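Putative peptidyl-arginine deiminase (Chlorobium tepidum, PDB 1XKN) probably acts as a hydrolase of the deiminase family, with agmatine or peptidyl-arginine as its likely substrate. Local coordinates at residues N265-P270 with I310-Q315; M271-Y276 with C303-Q308. One frame throughout, in Å; residues are numbered along the deposited sequence.

Interaction 1. Residues N265-P270 with I310-Q315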
loop_
_atom_site.group_PDB
_atom_site.type_symbol
_atom_site.label_atom_id
_atom_site.label_comp_id
_atom_site.label_asym_id
_atom_site.label_seq_id
_atom_site.Cartn_x
_atom_site.Cartn_y
_atom_site.Cartn_z
ATOM N N ASN A 265 19.478 -5.536 -6.731
ATOM C CA ASN A 265 19.199 -5.429 -8.155
ATOM C C ASN A 265 18.197 -4.292 -8.298
ATOM O O ASN A 265 17.188 -4.264 -7.595
ATOM C CB ASN A 265 18.581 -6.727 -8.680
ATOM C CG ASN A 265 19.511 -7.915 -8.546
ATOM O OD1 ASN A 265 19.123 -8.962 -8.018
ATOM N ND2 ASN A 265 20.740 -7.765 -9.022
ATOM N N ILE A 266 18.476 -3.359 -9.201
ATOM C CA ILE A 266 17.594 -2.215 -9.399
ATOM C C ILE A 266 16.952 -2.238 -10.781
ATOM O O ILE A 266 17.646 -2.201 -11.799
ATOM C CB ILE A 266 18.372 -0.891 -9.233
ATOM C CG1 ILE A 266 19.189 -0.915 -7.932
ATOM C CG2 ILE A 266 17.411 0.289 -9.246
ATOM C CD1 ILE A 266 18.373 -1.116 -6.667
ATOM N N VAL A 267 15.625 -2.309 -10.811
ATOM C CA VAL A 267 14.879 -2.330 -12.066
ATOM C C VAL A 267 14.198 -0.980 -12.246
ATOM O O VAL A 267 13.479 -0.522 -11.359
ATOM C CB VAL A 267 13.807 -3.444 -12.053
ATOM C CG1 VAL A 267 12.957 -3.374 -13.313
ATOM C CG2 VAL A 267 14.481 -4.804 -11.947
ATOM N N LYS A 268 14.429 -0.340 -13.386
ATOM C CA LYS A 268 13.824 0.959 -13.652
ATOM C C LYS A 268 12.394 0.836 -14.157
ATOM O O LYS A 268 12.071 -0.051 -14.952
ATOM C CB LYS A 268 14.637 1.739 -14.690
ATOM C CG LYS A 268 16.036 2.131 -14.254
ATOM C CD LYS A 268 16.666 3.067 -15.278
ATOM C CE LYS A 268 18.083 3.450 -14.889
ATOM N NZ LYS A 268 19.001 2.277 -14.946
ATOM N N LEU A 269 11.538 1.730 -13.677
ATOM C CA LEU A 269 10.147 1.783 -14.098
ATOM C C LEU A 269 9.919 3.184 -14.638
ATOM O O LEU A 269 10.525 4.143 -14.165
ATOM C CB LEU A 269 9.201 1.537 -12.915
ATOM C CG LEU A 269 8.713 0.099 -12.703
ATOM C CD1 LEU A 269 7.904 0.012 -11.419
ATOM C CD2 LEU A 269 7.871 -0.334 -13.894
ATOM N N PRO A 270 9.067 3.322 -15.659
ATOM C CA PRO A 270 8.833 4.668 -16.176
ATOM C C PRO A 270 7.903 5.412 -15.227
ATOM O O PRO A 270 7.355 4.819 -14.296
ATOM C CB PRO A 270 8.183 4.404 -17.535
ATOM C CG PRO A 270 7.426 3.134 -17.295
ATOM C CD PRO A 270 8.390 2.306 -16.481
ATOM N N ILE A 310 3.492 -1.905 -17.411
ATOM C CA ILE A 310 2.884 -3.223 -17.268
ATOM C C ILE A 310 3.846 -4.329 -17.714
ATOM O O ILE A 310 3.994 -5.338 -17.023
ATOM C CB ILE A 310 1.570 -3.311 -18.075
ATOM C CG1 ILE A 310 0.513 -2.428 -17.405
ATOM C CG2 ILE A 310 1.088 -4.760 -18.151
ATOM C CD1 ILE A 310 -0.775 -2.309 -18.179
ATOM N N ASP A 311 4.503 -4.143 -18.856
ATOM C CA ASP A 311 5.434 -5.150 -19.352
ATOM C C ASP A 311 6.599 -5.368 -18.394
ATOM O O ASP A 311 7.022 -6.502 -18.170
ATOM C CB ASP A 311 5.964 -4.767 -20.739
ATOM C CG ASP A 311 4.900 -4.857 -21.820
ATOM O OD1 ASP A 311 3.785 -5.329 -21.517
ATOM O OD2 ASP A 311 5.178 -4.459 -22.976
ATOM N N ILE A 312 7.124 -4.283 -17.835
ATOM C CA ILE A 312 8.232 -4.390 -16.896
ATOM C C ILE A 312 7.785 -5.147 -15.648
ATOM O O ILE A 312 8.484 -6.041 -15.177
ATOM C CB ILE A 312 8.764 -2.996 -16.510
ATOM C CG1 ILE A 312 9.444 -2.365 -17.731
ATOM C CG2 ILE A 312 9.747 -3.101 -15.347
ATOM C CD1 ILE A 312 9.857 -0.928 -17.547
ATOM N N LEU A 313 6.613 -4.808 -15.124
ATOM C CA LEU A 313 6.116 -5.497 -13.941
ATOM C C LEU A 313 5.770 -6.954 -14.256
ATOM O O LEU A 313 5.874 -7.825 -13.391
ATOM C CB LEU A 313 4.911 -4.751 -13.356
ATOM C CG LEU A 313 5.328 -3.436 -12.676
ATOM C CD1 LEU A 313 4.109 -2.595 -12.321
ATOM C CD2 LEU A 313 6.140 -3.758 -11.427
ATOM N N GLN A 314 5.372 -7.227 -15.496
ATOM C CA GLN A 314 5.052 -8.597 -15.879
ATOM C C GLN A 314 6.341 -9.421 -15.845
ATOM O O GLN A 314 6.324 -10.616 -15.538
ATOM C CB GLN A 314 4.425 -8.639 -17.277
ATOM C CG GLN A 314 4.042 -10.042 -17.721
ATOM C CD GLN A 314 3.007 -10.682 -16.818
ATOM O OE1 GLN A 314 1.801 -10.455 -16.970
ATOM N NE2 GLN A 314 3.471 -11.474 -15.859
ATOM N N GLN A 315 7.459 -8.771 -16.164
ATOM C CA GLN A 315 8.767 -9.426 -16.140
ATOM C C GLN A 315 9.153 -9.729 -14.690
ATOM O O GLN A 315 9.739 -10.776 -14.398
ATOM C CB GLN A 315 9.815 -8.517 -16.786
ATOM C CG GLN A 315 9.632 -8.341 -18.289
ATOM C CD GLN A 315 10.284 -7.075 -18.821
ATOM O OE1 GLN A 315 11.161 -6.493 -18.180
ATOM N NE2 GLN A 315 9.861 -6.647 -20.006
#
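Ile312 of helix 305-316 presses its branched side chain against the end of strand 265-269, and nearly every contact between the two runs through it. Its CG2 lies 3.6 Å from Leu269 CD2 and 3.8 Å from Val267 CG1, sliding past both side chains in the opposite sense. The other branch serves a second neighbour: CG1 stands beside the backbone N (chi1 -69°) and carries CD1 toward Pro270, where it meets the ring at CD, tip to tip, at 3.7 Å. Beta-branching suits Ile312, because two arms leaving one CB can meet two sets of neighbours. Leu269, buried, also turns CD1 toward Leu313 CD2 at 4.2 Å, the two leucines crossing at about a right angle; this is the looser apolar flank. The solvent side is polar: the side chain of Lys268 leaves the strand away from the helix, and its NZ hydrogen-bonds Tyr250 OH. Strand 265-269 takes its backbone partners from strand 229-233, and what meets the helix is mostly apolar side chains, plus Lys268 O, 3.5 Å from Ile312 CD1. With the segment axes 9.1 Å apart and running nearly antiparallel, at 156°, the arrangement is helix-on-strand packing at the edge of an alpha/beta fold.

Interaction 2. Residues M271-Y276 with C303-Q308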
loop_
_atom_site.group_PDB
_atom_site.type_symbol
_atom_site.label_atom_id
_atom_site.label_comp_id
_atom_site.label_asym_id
_atom_site.label_seq_id
_atom_site.Cartn_x
_atom_site.Cartn_y
_atom_site.Cartn_z
HETATM N N MSE A 271 7.765 6.715 -15.441
HETATM C CA MSE A 271 6.848 7.528 -14.655
HETATM C C MSE A 271 5.738 7.833 -15.645
HETATM O O MSE A 271 5.980 7.908 -16.846
HETATM C CB MSE A 271 7.492 8.847 -14.221
HETATM C CG MSE A 271 8.279 8.788 -12.923
HETATM SE SE MSE A 271 7.186 8.458 -11.364
HETATM C CE MSE A 271 6.348 10.213 -11.279
ATOM N N PRO A 272 4.501 7.980 -15.165
ATOM C CA PRO A 272 3.405 8.285 -16.089
ATOM C C PRO A 272 3.641 9.668 -16.683
ATOM O O PRO A 272 4.354 10.480 -16.091
ATOM C CB PRO A 272 2.179 8.279 -15.181
ATOM C CG PRO A 272 2.553 7.313 -14.103
ATOM C CD PRO A 272 3.992 7.669 -13.819
ATOM N N GLU A 273 3.071 9.941 -17.851
ATOM C CA GLU A 273 3.216 11.275 -18.418
ATOM C C GLU A 273 2.468 12.150 -17.423
ATOM O O GLU A 273 1.520 11.695 -16.792
ATOM C CB GLU A 273 2.567 11.361 -19.798
ATOM C CG GLU A 273 3.442 10.800 -20.901
ATOM C CD GLU A 273 2.741 10.758 -22.245
ATOM O OE1 GLU A 273 1.649 11.352 -22.379
ATOM O OE2 GLU A 273 3.300 10.140 -23.171
ATOM N N PRO A 274 2.889 13.409 -17.260
ATOM C CA PRO A 274 2.251 14.341 -16.324
ATOM C C PRO A 274 0.722 14.312 -16.307
ATOM O O PRO A 274 0.076 14.367 -17.354
ATOM C CB PRO A 274 2.803 15.692 -16.765
ATOM C CG PRO A 274 4.196 15.337 -17.203
ATOM C CD PRO A 274 3.965 14.080 -18.014
ATOM N N VAL A 275 0.159 14.221 -15.104
ATOM C CA VAL A 275 -1.287 14.199 -14.907
ATOM C C VAL A 275 -1.692 15.411 -14.070
ATOM O O VAL A 275 -1.152 15.643 -12.985
ATOM C CB VAL A 275 -1.743 12.907 -14.184
ATOM C CG1 VAL A 275 -3.254 12.920 -13.987
ATOM C CG2 VAL A 275 -1.335 11.690 -14.997
ATOM N N TYR A 276 -2.645 16.177 -14.591
ATOM C CA TYR A 276 -3.135 17.384 -13.935
ATOM C C TYR A 276 -4.655 17.411 -13.850
ATOM O O TYR A 276 -5.344 16.726 -14.602
ATOM C CB TYR A 276 -2.704 18.620 -14.731
ATOM C CG TYR A 276 -1.219 18.879 -14.776
ATOM C CD1 TYR A 276 -0.598 19.634 -13.785
ATOM C CD2 TYR A 276 -0.435 18.382 -15.817
ATOM C CE1 TYR A 276 0.768 19.893 -13.828
ATOM C CE2 TYR A 276 0.933 18.633 -15.870
ATOM C CZ TYR A 276 1.526 19.390 -14.872
ATOM O OH TYR A 276 2.875 19.644 -14.912
ATOM N N CYS A 303 -1.799 6.876 -21.263
ATOM C CA CYS A 303 -0.645 7.345 -22.018
ATOM C C CYS A 303 0.162 6.142 -22.493
ATOM O O CYS A 303 -0.019 5.030 -21.998
ATOM C CB CYS A 303 0.222 8.280 -21.170
ATOM S SG CYS A 303 1.170 7.473 -19.861
ATOM N N PRO A 304 1.067 6.345 -23.462
ATOM C CA PRO A 304 1.878 5.243 -23.984
ATOM C C PRO A 304 2.830 4.581 -22.997
ATOM O O PRO A 304 3.368 3.509 -23.273
ATOM C CB PRO A 304 2.605 5.881 -25.168
ATOM C CG PRO A 304 2.726 7.311 -24.762
ATOM C CD PRO A 304 1.375 7.603 -24.164
ATOM N N ARG A 305 3.044 5.206 -21.846
ATOM C CA ARG A 305 3.933 4.610 -20.862
ATOM C C ARG A 305 3.227 3.536 -20.036
ATOM O O ARG A 305 3.885 2.763 -19.340
ATOM C CB ARG A 305 4.513 5.687 -19.943
ATOM C CG ARG A 305 5.331 6.729 -20.688
ATOM C CD ARG A 305 6.000 7.690 -19.734
ATOM N NE ARG A 305 6.744 8.724 -20.448
ATOM C CZ ARG A 305 7.439 9.682 -19.847
ATOM N NH1 ARG A 305 7.486 9.735 -18.523
ATOM N NH2 ARG A 305 8.086 10.585 -20.569
ATOM N N ASP A 306 1.895 3.475 -20.119
ATOM C CA ASP A 306 1.139 2.475 -19.355
ATOM C C ASP A 306 1.580 1.054 -19.698
ATOM O O ASP A 306 1.897 0.262 -18.811
ATOM C CB ASP A 306 -0.375 2.566 -19.621
ATOM C CG ASP A 306 -0.988 3.893 -19.196
ATOM O OD1 ASP A 306 -0.436 4.578 -18.308
ATOM O OD2 ASP A 306 -2.056 4.233 -19.750
ATOM N N GLN A 307 1.590 0.728 -20.988
ATOM C CA GLN A 307 1.974 -0.611 -21.416
ATOM C C GLN A 307 3.423 -0.926 -21.062
ATOM O O GLN A 307 3.761 -2.074 -20.780
ATOM C CB GLN A 307 1.756 -0.775 -22.923
ATOM C CG GLN A 307 1.777 -2.224 -23.390
ATOM C CD GLN A 307 0.734 -3.073 -22.681
ATOM O OE1 GLN A 307 -0.455 -2.744 -22.683
ATOM N NE2 GLN A 307 1.173 -4.174 -22.080
ATOM N N GLN A 308 4.279 0.092 -21.072
ATOM C CA GLN A 308 5.686 -0.098 -20.735
ATOM C C GLN A 308 5.832 -0.516 -19.278
ATOM O O GLN A 308 6.602 -1.427 -18.961
ATOM C CB GLN A 308 6.476 1.187 -21.004
ATOM C CG GLN A 308 6.627 1.497 -22.488
ATOM C CD GLN A 308 7.504 2.703 -22.768
ATOM O OE1 GLN A 308 7.902 2.939 -23.910
ATOM N NE2 GLN A 308 7.809 3.473 -21.732
#
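Arg305 reaches along the backbone of Met271 to Glu273, and its NH1 donates to Met271 O over 2.9 Å, a bond whose detail is doubtful because that oxygen sits too close to a neighbour. The chain is extended from CG to NE, giving arginine the length to carry its guanidinium to this carbonyl. Glu273 CG lies over one face of the guanidinium, toward its rim, 3.9 Å from Arg305 NE. The acid's carboxylate stands almost perpendicular to the guanidinium (84°) and makes no salt bridge with it: Glu273 OE2 remains 4.6 Å from Arg305 NE and lies 3.3 Å from Pro304 CG. Cys303 CB lies 3.6 Å from Glu273 OE1. Beyond this first shell, Glu235 touches the selenomethionine Met271, and its OE1 offers Arg305 NH1 a long, weak ion pair. The cysteine and arginine are set by the helix start itself. Cys303 SG accepts weakly from Arg305 N, while Cys303 N donates to Asp306 OD2 from above the carboxylate plane; Asp306 OD1 is held in turn by Tyr286 OH and Tyr301 N. Small, polarisable cysteine and short-armed aspartate thus complete a capping box at the N-terminus of helix 305-316, with the start of the 271-276 segment packed against it.

Helix 305-316 is common to both contacts: interaction 2 uses its N-terminal end and interaction 1 the turns that follow. On the other side the chain runs without a break from strand 265-269, the edge of a three-stranded mixed sheet, into the 271-276 loop. The order 265-270, 271-276, 303-308, 310-315 nests interaction 2 inside the loop closed by interaction 1, in keeping with the nearly antiparallel course of strand 265-269 and helix 305-316. Their centres lie about 14 Å apart, and they touch where Pro270 CG packs on Arg305 O at 4.1 Å and on Gln308 CB at 4.3 Å. Together they fasten one helix along a strand and its exit loop, joining parts of the Porphyromonas-type deiminase family region.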